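Local coordinates for N6 adenine specific DNA methylase (Encephalitozoon cuniculi, PDB 3Q87), which is the catalytic Mtq2 subunit of the Mtq2-Trm112 complex, which uses S-adenosylmethionine to methylate the translation termination factor eRF1, at residues E39-R42 with K43-V47; A126-P129 with K130-L133. All blocks are in the same frame, centred on the assembly; numbering follows the deposited sequence.

Interaction 1 (E39-R42 with K43-V47); sequences EQLR and KRNTV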
ATOM      1  N   GLU B  39     -10.673   0.632  -6.525  1.00 16.65           N
ATOM      2  CA  GLU B  39     -11.864  -0.068  -7.001  1.00 23.51           C
ATOM      3  C   GLU B  39     -11.627  -0.794  -8.335  1.00 23.85           C
ATOM      4  O   GLU B  39     -12.079  -1.925  -8.532  1.00 25.35           O
ATOM      5  CB  GLU B  39     -13.028   0.915  -7.141  1.00 19.36           C
ATOM      6  CG  GLU B  39     -14.406   0.244  -7.176  1.00 30.07           C
ATOM      7  CD  GLU B  39     -15.543   1.261  -7.169  1.00 31.99           C
ATOM      8  OE1 GLU B  39     -16.484   1.098  -6.368  1.00 39.71           O
ATOM      9  OE2 GLU B  39     -15.492   2.227  -7.961  1.00 41.03           O
ATOM     10  N   GLN B  40     -10.921  -0.140  -9.249  1.00 17.96           N
ATOM     11  CA  GLN B  40     -10.619  -0.744 -10.543  1.00 23.27           C
ATOM     12  C   GLN B  40      -9.515  -1.809 -10.422  1.00 24.10           C
ATOM     13  O   GLN B  40      -9.608  -2.895 -11.010  1.00 26.48           O
ATOM     14  CB  GLN B  40     -10.226   0.346 -11.542  1.00 23.32           C
ATOM     15  CG  GLN B  40      -9.438  -0.162 -12.728  1.00 29.34           C
ATOM     16  CD  GLN B  40      -8.642   0.937 -13.410  1.00 32.72           C
ATOM     17  OE1 GLN B  40      -8.599   1.018 -14.636  1.00 36.01           O
ATOM     18  NE2 GLN B  40      -8.015   1.795 -12.612  1.00 32.10           N
ATOM     19  N   LEU B  41      -8.483  -1.490  -9.646  1.00 19.72           N
ATOM     20  CA  LEU B  41      -7.334  -2.372  -9.437  1.00 20.10           C
ATOM     21  C   LEU B  41      -7.671  -3.680  -8.729  1.00 19.98           C
ATOM     22  O   LEU B  41      -7.072  -4.708  -9.004  1.00 17.14           O
ATOM     23  CB  LEU B  41      -6.258  -1.652  -8.621  1.00 16.50           C
ATOM     24  CG  LEU B  41      -5.510  -0.530  -9.336  1.00 23.46           C
ATOM     25  CD1 LEU B  41      -4.560   0.171  -8.393  1.00 23.70           C
ATOM     26  CD2 LEU B  41      -4.763  -1.092 -10.524  1.00 25.94           C
ATOM     27  N   ARG B  42      -8.610  -3.641  -7.792  1.00 19.28           N
ATOM     28  CA  ARG B  42      -8.844  -4.823  -6.973  1.00 19.03           C
ATOM     29  C   ARG B  42      -9.557  -5.932  -7.723  1.00 24.24           C
ATOM     30  O   ARG B  42      -9.640  -7.059  -7.244  1.00 23.34           O
ATOM     31  CB  ARG B  42      -9.585  -4.478  -5.686  1.00 21.64           C
ATOM     32  CG  ARG B  42     -11.019  -4.030  -5.855  1.00 28.30           C
ATOM     33  CD  ARG B  42     -11.571  -3.638  -4.483  1.00 41.19           C
ATOM     34  NE  ARG B  42     -12.945  -3.155  -4.550  1.00 46.57           N
ATOM     35  CZ  ARG B  42     -14.009  -3.949  -4.570  1.00 53.98           C
ATOM     36  NH1 ARG B  42     -13.854  -5.267  -4.530  1.00 60.11           N
ATOM     37  NH2 ARG B  42     -15.228  -3.426  -4.635  1.00 57.06           N
ATOM     38  N   LYS B  43     -10.056  -5.615  -8.909  1.00 22.18           N
ATOM     39  CA  LYS B  43     -10.735  -6.617  -9.710  1.00 31.14           C
ATOM     40  C   LYS B  43      -9.765  -7.692 -10.195  1.00 23.62           C
ATOM     41  O   LYS B  43     -10.146  -8.844 -10.340  1.00 28.76           O
ATOM     42  CB  LYS B  43     -11.479  -5.957 -10.874  1.00 26.13           C
ATOM     43  CG  LYS B  43     -12.631  -5.056 -10.402  1.00 37.11           C
ATOM     44  CD  LYS B  43     -13.394  -4.408 -11.552  1.00 38.19           C
ATOM     45  CE  LYS B  43     -12.510  -3.448 -12.323  1.00 40.00           C
ATOM     46  NZ  LYS B  43     -13.234  -2.837 -13.478  1.00 50.40           N
ATOM     47  N   ARG B  44      -8.504  -7.319 -10.409  1.00 24.35           N
ATOM     48  CA  ARG B  44      -7.528  -8.249 -10.955  1.00 21.25           C
ATOM     49  C   ARG B  44      -6.281  -8.412 -10.090  1.00 27.94           C
ATOM     50  O   ARG B  44      -5.397  -9.213 -10.414  1.00 23.62           O
ATOM     51  CB  ARG B  44      -7.116  -7.806 -12.356  1.00 23.47           C
ATOM     52  CG  ARG B  44      -8.296  -7.521 -13.289  1.00 31.38           C
ATOM     53  CD  ARG B  44      -7.787  -6.966 -14.608  1.00 39.76           C
ATOM     54  NE  ARG B  44      -7.099  -8.017 -15.347  1.00 51.11           N
ATOM     55  CZ  ARG B  44      -6.370  -7.814 -16.432  1.00 43.73           C
ATOM     56  NH1 ARG B  44      -6.232  -6.589 -16.918  1.00 51.68           N
ATOM     57  NH2 ARG B  44      -5.784  -8.839 -17.031  1.00 40.79           N
ATOM     58  N   ASN B  45      -6.205  -7.655  -8.999  1.00 24.94           N
ATOM     59  CA  ASN B  45      -4.999  -7.634  -8.179  1.00 20.22           C
ATOM     60  C   ASN B  45      -5.313  -7.589  -6.697  1.00 19.74           C
ATOM     61  O   ASN B  45      -6.451  -7.343  -6.301  1.00 21.34           O
ATOM     62  CB  ASN B  45      -4.123  -6.422  -8.533  1.00 18.87           C
ATOM     63  CG  ASN B  45      -3.793  -6.345 -10.014  1.00 24.81           C
ATOM     64  OD1 ASN B  45      -2.818  -6.948 -10.480  1.00 21.89           O
ATOM     65  ND2 ASN B  45      -4.586  -5.568 -10.758  1.00 15.68           N
ATOM     66  N   THR B  46      -4.295  -7.834  -5.874  1.00 22.90           N
ATOM     67  CA  THR B  46      -4.405  -7.545  -4.452  1.00 20.45           C
ATOM     68  C   THR B  46      -3.835  -6.160  -4.182  1.00 13.22           C
ATOM     69  O   THR B  46      -2.690  -5.868  -4.523  1.00 15.94           O
ATOM     70  CB  THR B  46      -3.701  -8.584  -3.586  1.00 25.21           C
ATOM     71  OG1 THR B  46      -4.265  -9.874  -3.856  1.00 27.15           O
ATOM     72  CG2 THR B  46      -3.910  -8.240  -2.102  1.00 20.64           C
ATOM     73  N   VAL B  47      -4.654  -5.303  -3.585  1.00 18.06           N
ATOM     74  CA  VAL B  47      -4.306  -3.892  -3.462  1.00 15.36           C
ATOM     75  C   VAL B  47      -4.171  -3.467  -2.008  1.00 11.82           C
ATOM     76  O   VAL B  47      -5.025  -3.769  -1.188  1.00 14.00           O
ATOM     77  CB  VAL B  47      -5.380  -2.993  -4.119  1.00 15.37           C
ATOM     78  CG1 VAL B  47      -4.963  -1.515  -4.052  1.00 12.77           C
ATOM     79  CG2 VAL B  47      -5.656  -3.436  -5.573  1.00 15.72           C
TER
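The carboxamide of Asn45 folds back on the backbone of Leu41 and donates from ND2 to Leu41 O at 3.2 Å, in the beta-alpha-beta unit (strand 26-30, helix 36-41, strand 46-51) of the Rossmann-like methyltransferase fold. ND2 arrives in the carbonyl plane, on a lone pair, and Leu41 O lies almost in the plane of the amide. Arg44 N reaches Leu41 O at 3.3 Å from above the carbonyl plane, and Asn45 N adds a weak bond to Leu41 O, so three N-H groups gather at one acceptor. One residue earlier, Lys43 N bonds weakly to Gln40 O. The Lys43 chain turns back over the helix backbone: a bend at chi3 (-65°) brings CE to 3.2 Å from Gln40 O, while CG rests beside Glu39 O.

Beyond the turn the contact becomes apolar, as the strand begins with Val47 directed at the helix. Leu41 and Val47 are buried against strand 26-30, on Val27 and Asp29 respectively. Asn45 is held from outside as well: Lys25 N donates to OD1, and ND2 also bonds to Leu22 O, tying the turn to the segment leading into strand 26-30. Thr46, facing away from the helix, uses OG1 to accept from Ile39 N of the partner protein chain. With CG2 of Val47 anti to its carbonyl carbon, that methyl meets Leu41 CB at 3.6 Å and lies 3.7 Å from Arg42 N.

Interaction 2 (A126-P129 with K130-L133); sequences ANRP and KEVL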
ATOM      1  N   ALA B 126       3.606  21.410 -15.731  1.00 29.87           N
ATOM      2  CA  ALA B 126       4.289  22.337 -14.833  1.00 28.87           C
ATOM      3  C   ALA B 126       5.342  21.667 -13.939  1.00 32.70           C
ATOM      4  O   ALA B 126       6.270  22.329 -13.460  1.00 24.21           O
ATOM      5  CB  ALA B 126       3.285  23.112 -14.005  1.00 28.73           C
ATOM      6  N   ASN B 127       5.213  20.362 -13.721  1.00 22.75           N
ATOM      7  CA  ASN B 127       6.179  19.645 -12.893  1.00 28.57           C
ATOM      8  C   ASN B 127       7.518  19.418 -13.590  1.00 24.62           C
ATOM      9  O   ASN B 127       8.483  18.991 -12.958  1.00 30.06           O
ATOM     10  CB  ASN B 127       5.612  18.298 -12.436  1.00 25.92           C
ATOM     11  CG  ASN B 127       4.322  18.447 -11.662  1.00 19.61           C
ATOM     12  OD1 ASN B 127       4.134  19.418 -10.939  1.00 24.86           O
ATOM     13  ND2 ASN B 127       3.431  17.483 -11.804  1.00 16.45           N
ATOM     14  N   ARG B 128       7.559  19.698 -14.891  1.00 36.21           N
ATOM     15  CA  ARG B 128       8.726  19.441 -15.737  1.00 28.99           C
ATOM     16  C   ARG B 128       8.969  17.950 -15.874  1.00 28.38           C
ATOM     17  O   ARG B 128       9.898  17.411 -15.280  1.00 33.29           O
ATOM     18  CB  ARG B 128       9.963  20.169 -15.213  1.00 29.20           C
ATOM     19  CG  ARG B 128       9.892  21.680 -15.409  1.00 45.31           C
ATOM     20  CD  ARG B 128      11.065  22.404 -14.736  1.00 56.14           C
ATOM     21  NE  ARG B 128      11.082  23.839 -15.028  1.00 56.78           N
ATOM     22  CZ  ARG B 128      11.877  24.718 -14.420  1.00 70.57           C
ATOM     23  NH1 ARG B 128      12.725  24.314 -13.477  1.00 60.33           N
ATOM     24  NH2 ARG B 128      11.825  26.005 -14.752  1.00 58.84           N
ATOM     25  N   PRO B 129       8.120  17.278 -16.669  1.00 24.55           N
ATOM     26  CA  PRO B 129       8.058  15.820 -16.792  1.00 27.52           C
ATOM     27  C   PRO B 129       9.407  15.222 -17.133  1.00 31.46           C
ATOM     28  O   PRO B 129       9.724  14.106 -16.702  1.00 29.16           O
ATOM     29  CB  PRO B 129       7.083  15.607 -17.955  1.00 26.06           C
ATOM     30  CG  PRO B 129       6.260  16.828 -17.989  1.00 34.02           C
ATOM     31  CD  PRO B 129       7.153  17.946 -17.552  1.00 34.70           C
ATOM     32  N   LYS B 130      10.200  15.960 -17.905  1.00 38.07           N
ATOM     33  CA  LYS B 130      11.507  15.476 -18.329  1.00 26.26           C
ATOM     34  C   LYS B 130      12.474  15.358 -17.161  1.00 23.34           C
ATOM     35  O   LYS B 130      13.253  14.423 -17.101  1.00 29.94           O
ATOM     36  CB  LYS B 130      12.087  16.379 -19.417  1.00 40.56           C
ATOM     37  CG  LYS B 130      11.353  16.272 -20.734  1.00 40.90           C
ATOM     38  CD  LYS B 130      12.088  16.997 -21.848  1.00 56.43           C
ATOM     39  CE  LYS B 130      11.338  16.862 -23.166  1.00 52.72           C
ATOM     40  NZ  LYS B 130      12.182  17.265 -24.323  1.00 45.76           N
ATOM     41  N   GLU B 131      12.429  16.311 -16.237  1.00 22.23           N
ATOM     42  CA  GLU B 131      13.243  16.213 -15.032  1.00 30.10           C
ATOM     43  C   GLU B 131      12.802  15.019 -14.178  1.00 32.81           C
ATOM     44  O   GLU B 131      13.616  14.388 -13.507  1.00 27.17           O
ATOM     45  CB  GLU B 131      13.172  17.504 -14.217  1.00 28.29           C
ATOM     46  CG  GLU B 131      13.771  18.710 -14.913  1.00 44.58           C
ATOM     47  CD  GLU B 131      13.741  19.965 -14.049  1.00 60.99           C
ATOM     48  OE1 GLU B 131      13.347  19.874 -12.863  1.00 53.46           O
ATOM     49  OE2 GLU B 131      14.113  21.043 -14.561  1.00 62.59           O
ATOM     50  N   VAL B 132      11.509  14.711 -14.206  1.00 28.45           N
ATOM     51  CA  VAL B 132      11.003  13.555 -13.481  1.00 28.96           C
ATOM     52  C   VAL B 132      11.530  12.271 -14.118  1.00 23.43           C
ATOM     53  O   VAL B 132      12.033  11.389 -13.432  1.00 24.32           O
ATOM     54  CB  VAL B 132       9.444  13.521 -13.421  1.00 29.21           C
ATOM     55  CG1 VAL B 132       8.964  12.301 -12.602  1.00 21.20           C
ATOM     56  CG2 VAL B 132       8.889  14.825 -12.836  1.00 21.67           C
ATOM     57  N   LEU B 133      11.412  12.166 -15.437  1.00 29.61           N
ATOM     58  CA  LEU B 133      11.965  11.017 -16.147  1.00 28.98           C
ATOM     59  C   LEU B 133      13.441  10.816 -15.818  1.00 24.66           C
ATOM     60  O   LEU B 133      13.882   9.707 -15.525  1.00 28.42           O
ATOM     61  CB  LEU B 133      11.801  11.195 -17.648  1.00 32.49           C
ATOM     62  CG  LEU B 133      10.367  11.149 -18.150  1.00 31.95           C
ATOM     63  CD1 LEU B 133      10.350  11.498 -19.628  1.00 22.53           C
ATOM     64  CD2 LEU B 133       9.782   9.764 -17.888  1.00 32.64           C
TER
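Arg128 runs alongside Glu131, the two side chains pointing the same way, and its aliphatic part overlaps the carboxylate: Arg128 CD is 3.3 Å from Glu131 OE2. The guanidinium makes a long salt bridge to that oxygen, with Arg128 NH1 to Glu131 OE2 at 3.7 Å. Guanidinium and carboxylate planes are turned 61° from each other, and OE2 approaches obliquely, so this is a loose charge pairing, not a flat two-pronged one. Both chains leave the backbone with CG anti to the carbonyl carbon and then run extended, which keeps them abreast. The other carboxylate oxygen, OE1, is bridged to Arg104, whose NH1 also bonds to Asn127 O; Glu131 thus sits between two arginines, an arrangement that would be expected to stabilise its negative charge.

Next to the charged pair the first turn of helix 129-138 is laid down. Arg128, at the N-cap position, offers its carbonyl oxygen to two amides, weakly in both cases: Glu131 N to Arg128 O at 2.9 Å and Val132 N to Arg128 O at 3.3 Å. Pro129, whose ring nitrogen has no hydrogen to give, opens the helix proper. Pro129 O receives the first straight helical bond, from Leu133 N at 2.9 Å with an N-H...O angle of 168°, and Leu133 CG packs 3.4 Å from Pro129 O.

The apolar side of this turn lies on the sheet: Pro129 touches Tyr157 of strand 155-162, Val132 and Leu133 share Ile159, and Leu133 also reaches Thr143 and Ile145 of strand 142-150, so the helix, entered from strand 118-124, covers the antiparallel edge.

In the fold
Interaction 1 follows helix 36-41 into a strand, interaction 2 starts helix 129-138; they lie on opposite sides of the chain's centre, their centres about 28 Å apart and their nearest atoms about 19 Å apart. In 39-47 the chain passes to a strand of the parallel half of the sheet; in 126-133 a loop after a parallel strand starts a helix lying over the antiparallel strands. Both are partly buried: in each, valine side chains are buried while the arginines and lysines are mostly exposed. Interaction 1 gathers amide donors on a carbonyl near the turn, Leu41 O, aided by a buried asparagine, whereas interaction 2 pairs a long arginine-glutamate salt bridge with the helix's opening backbone bonds.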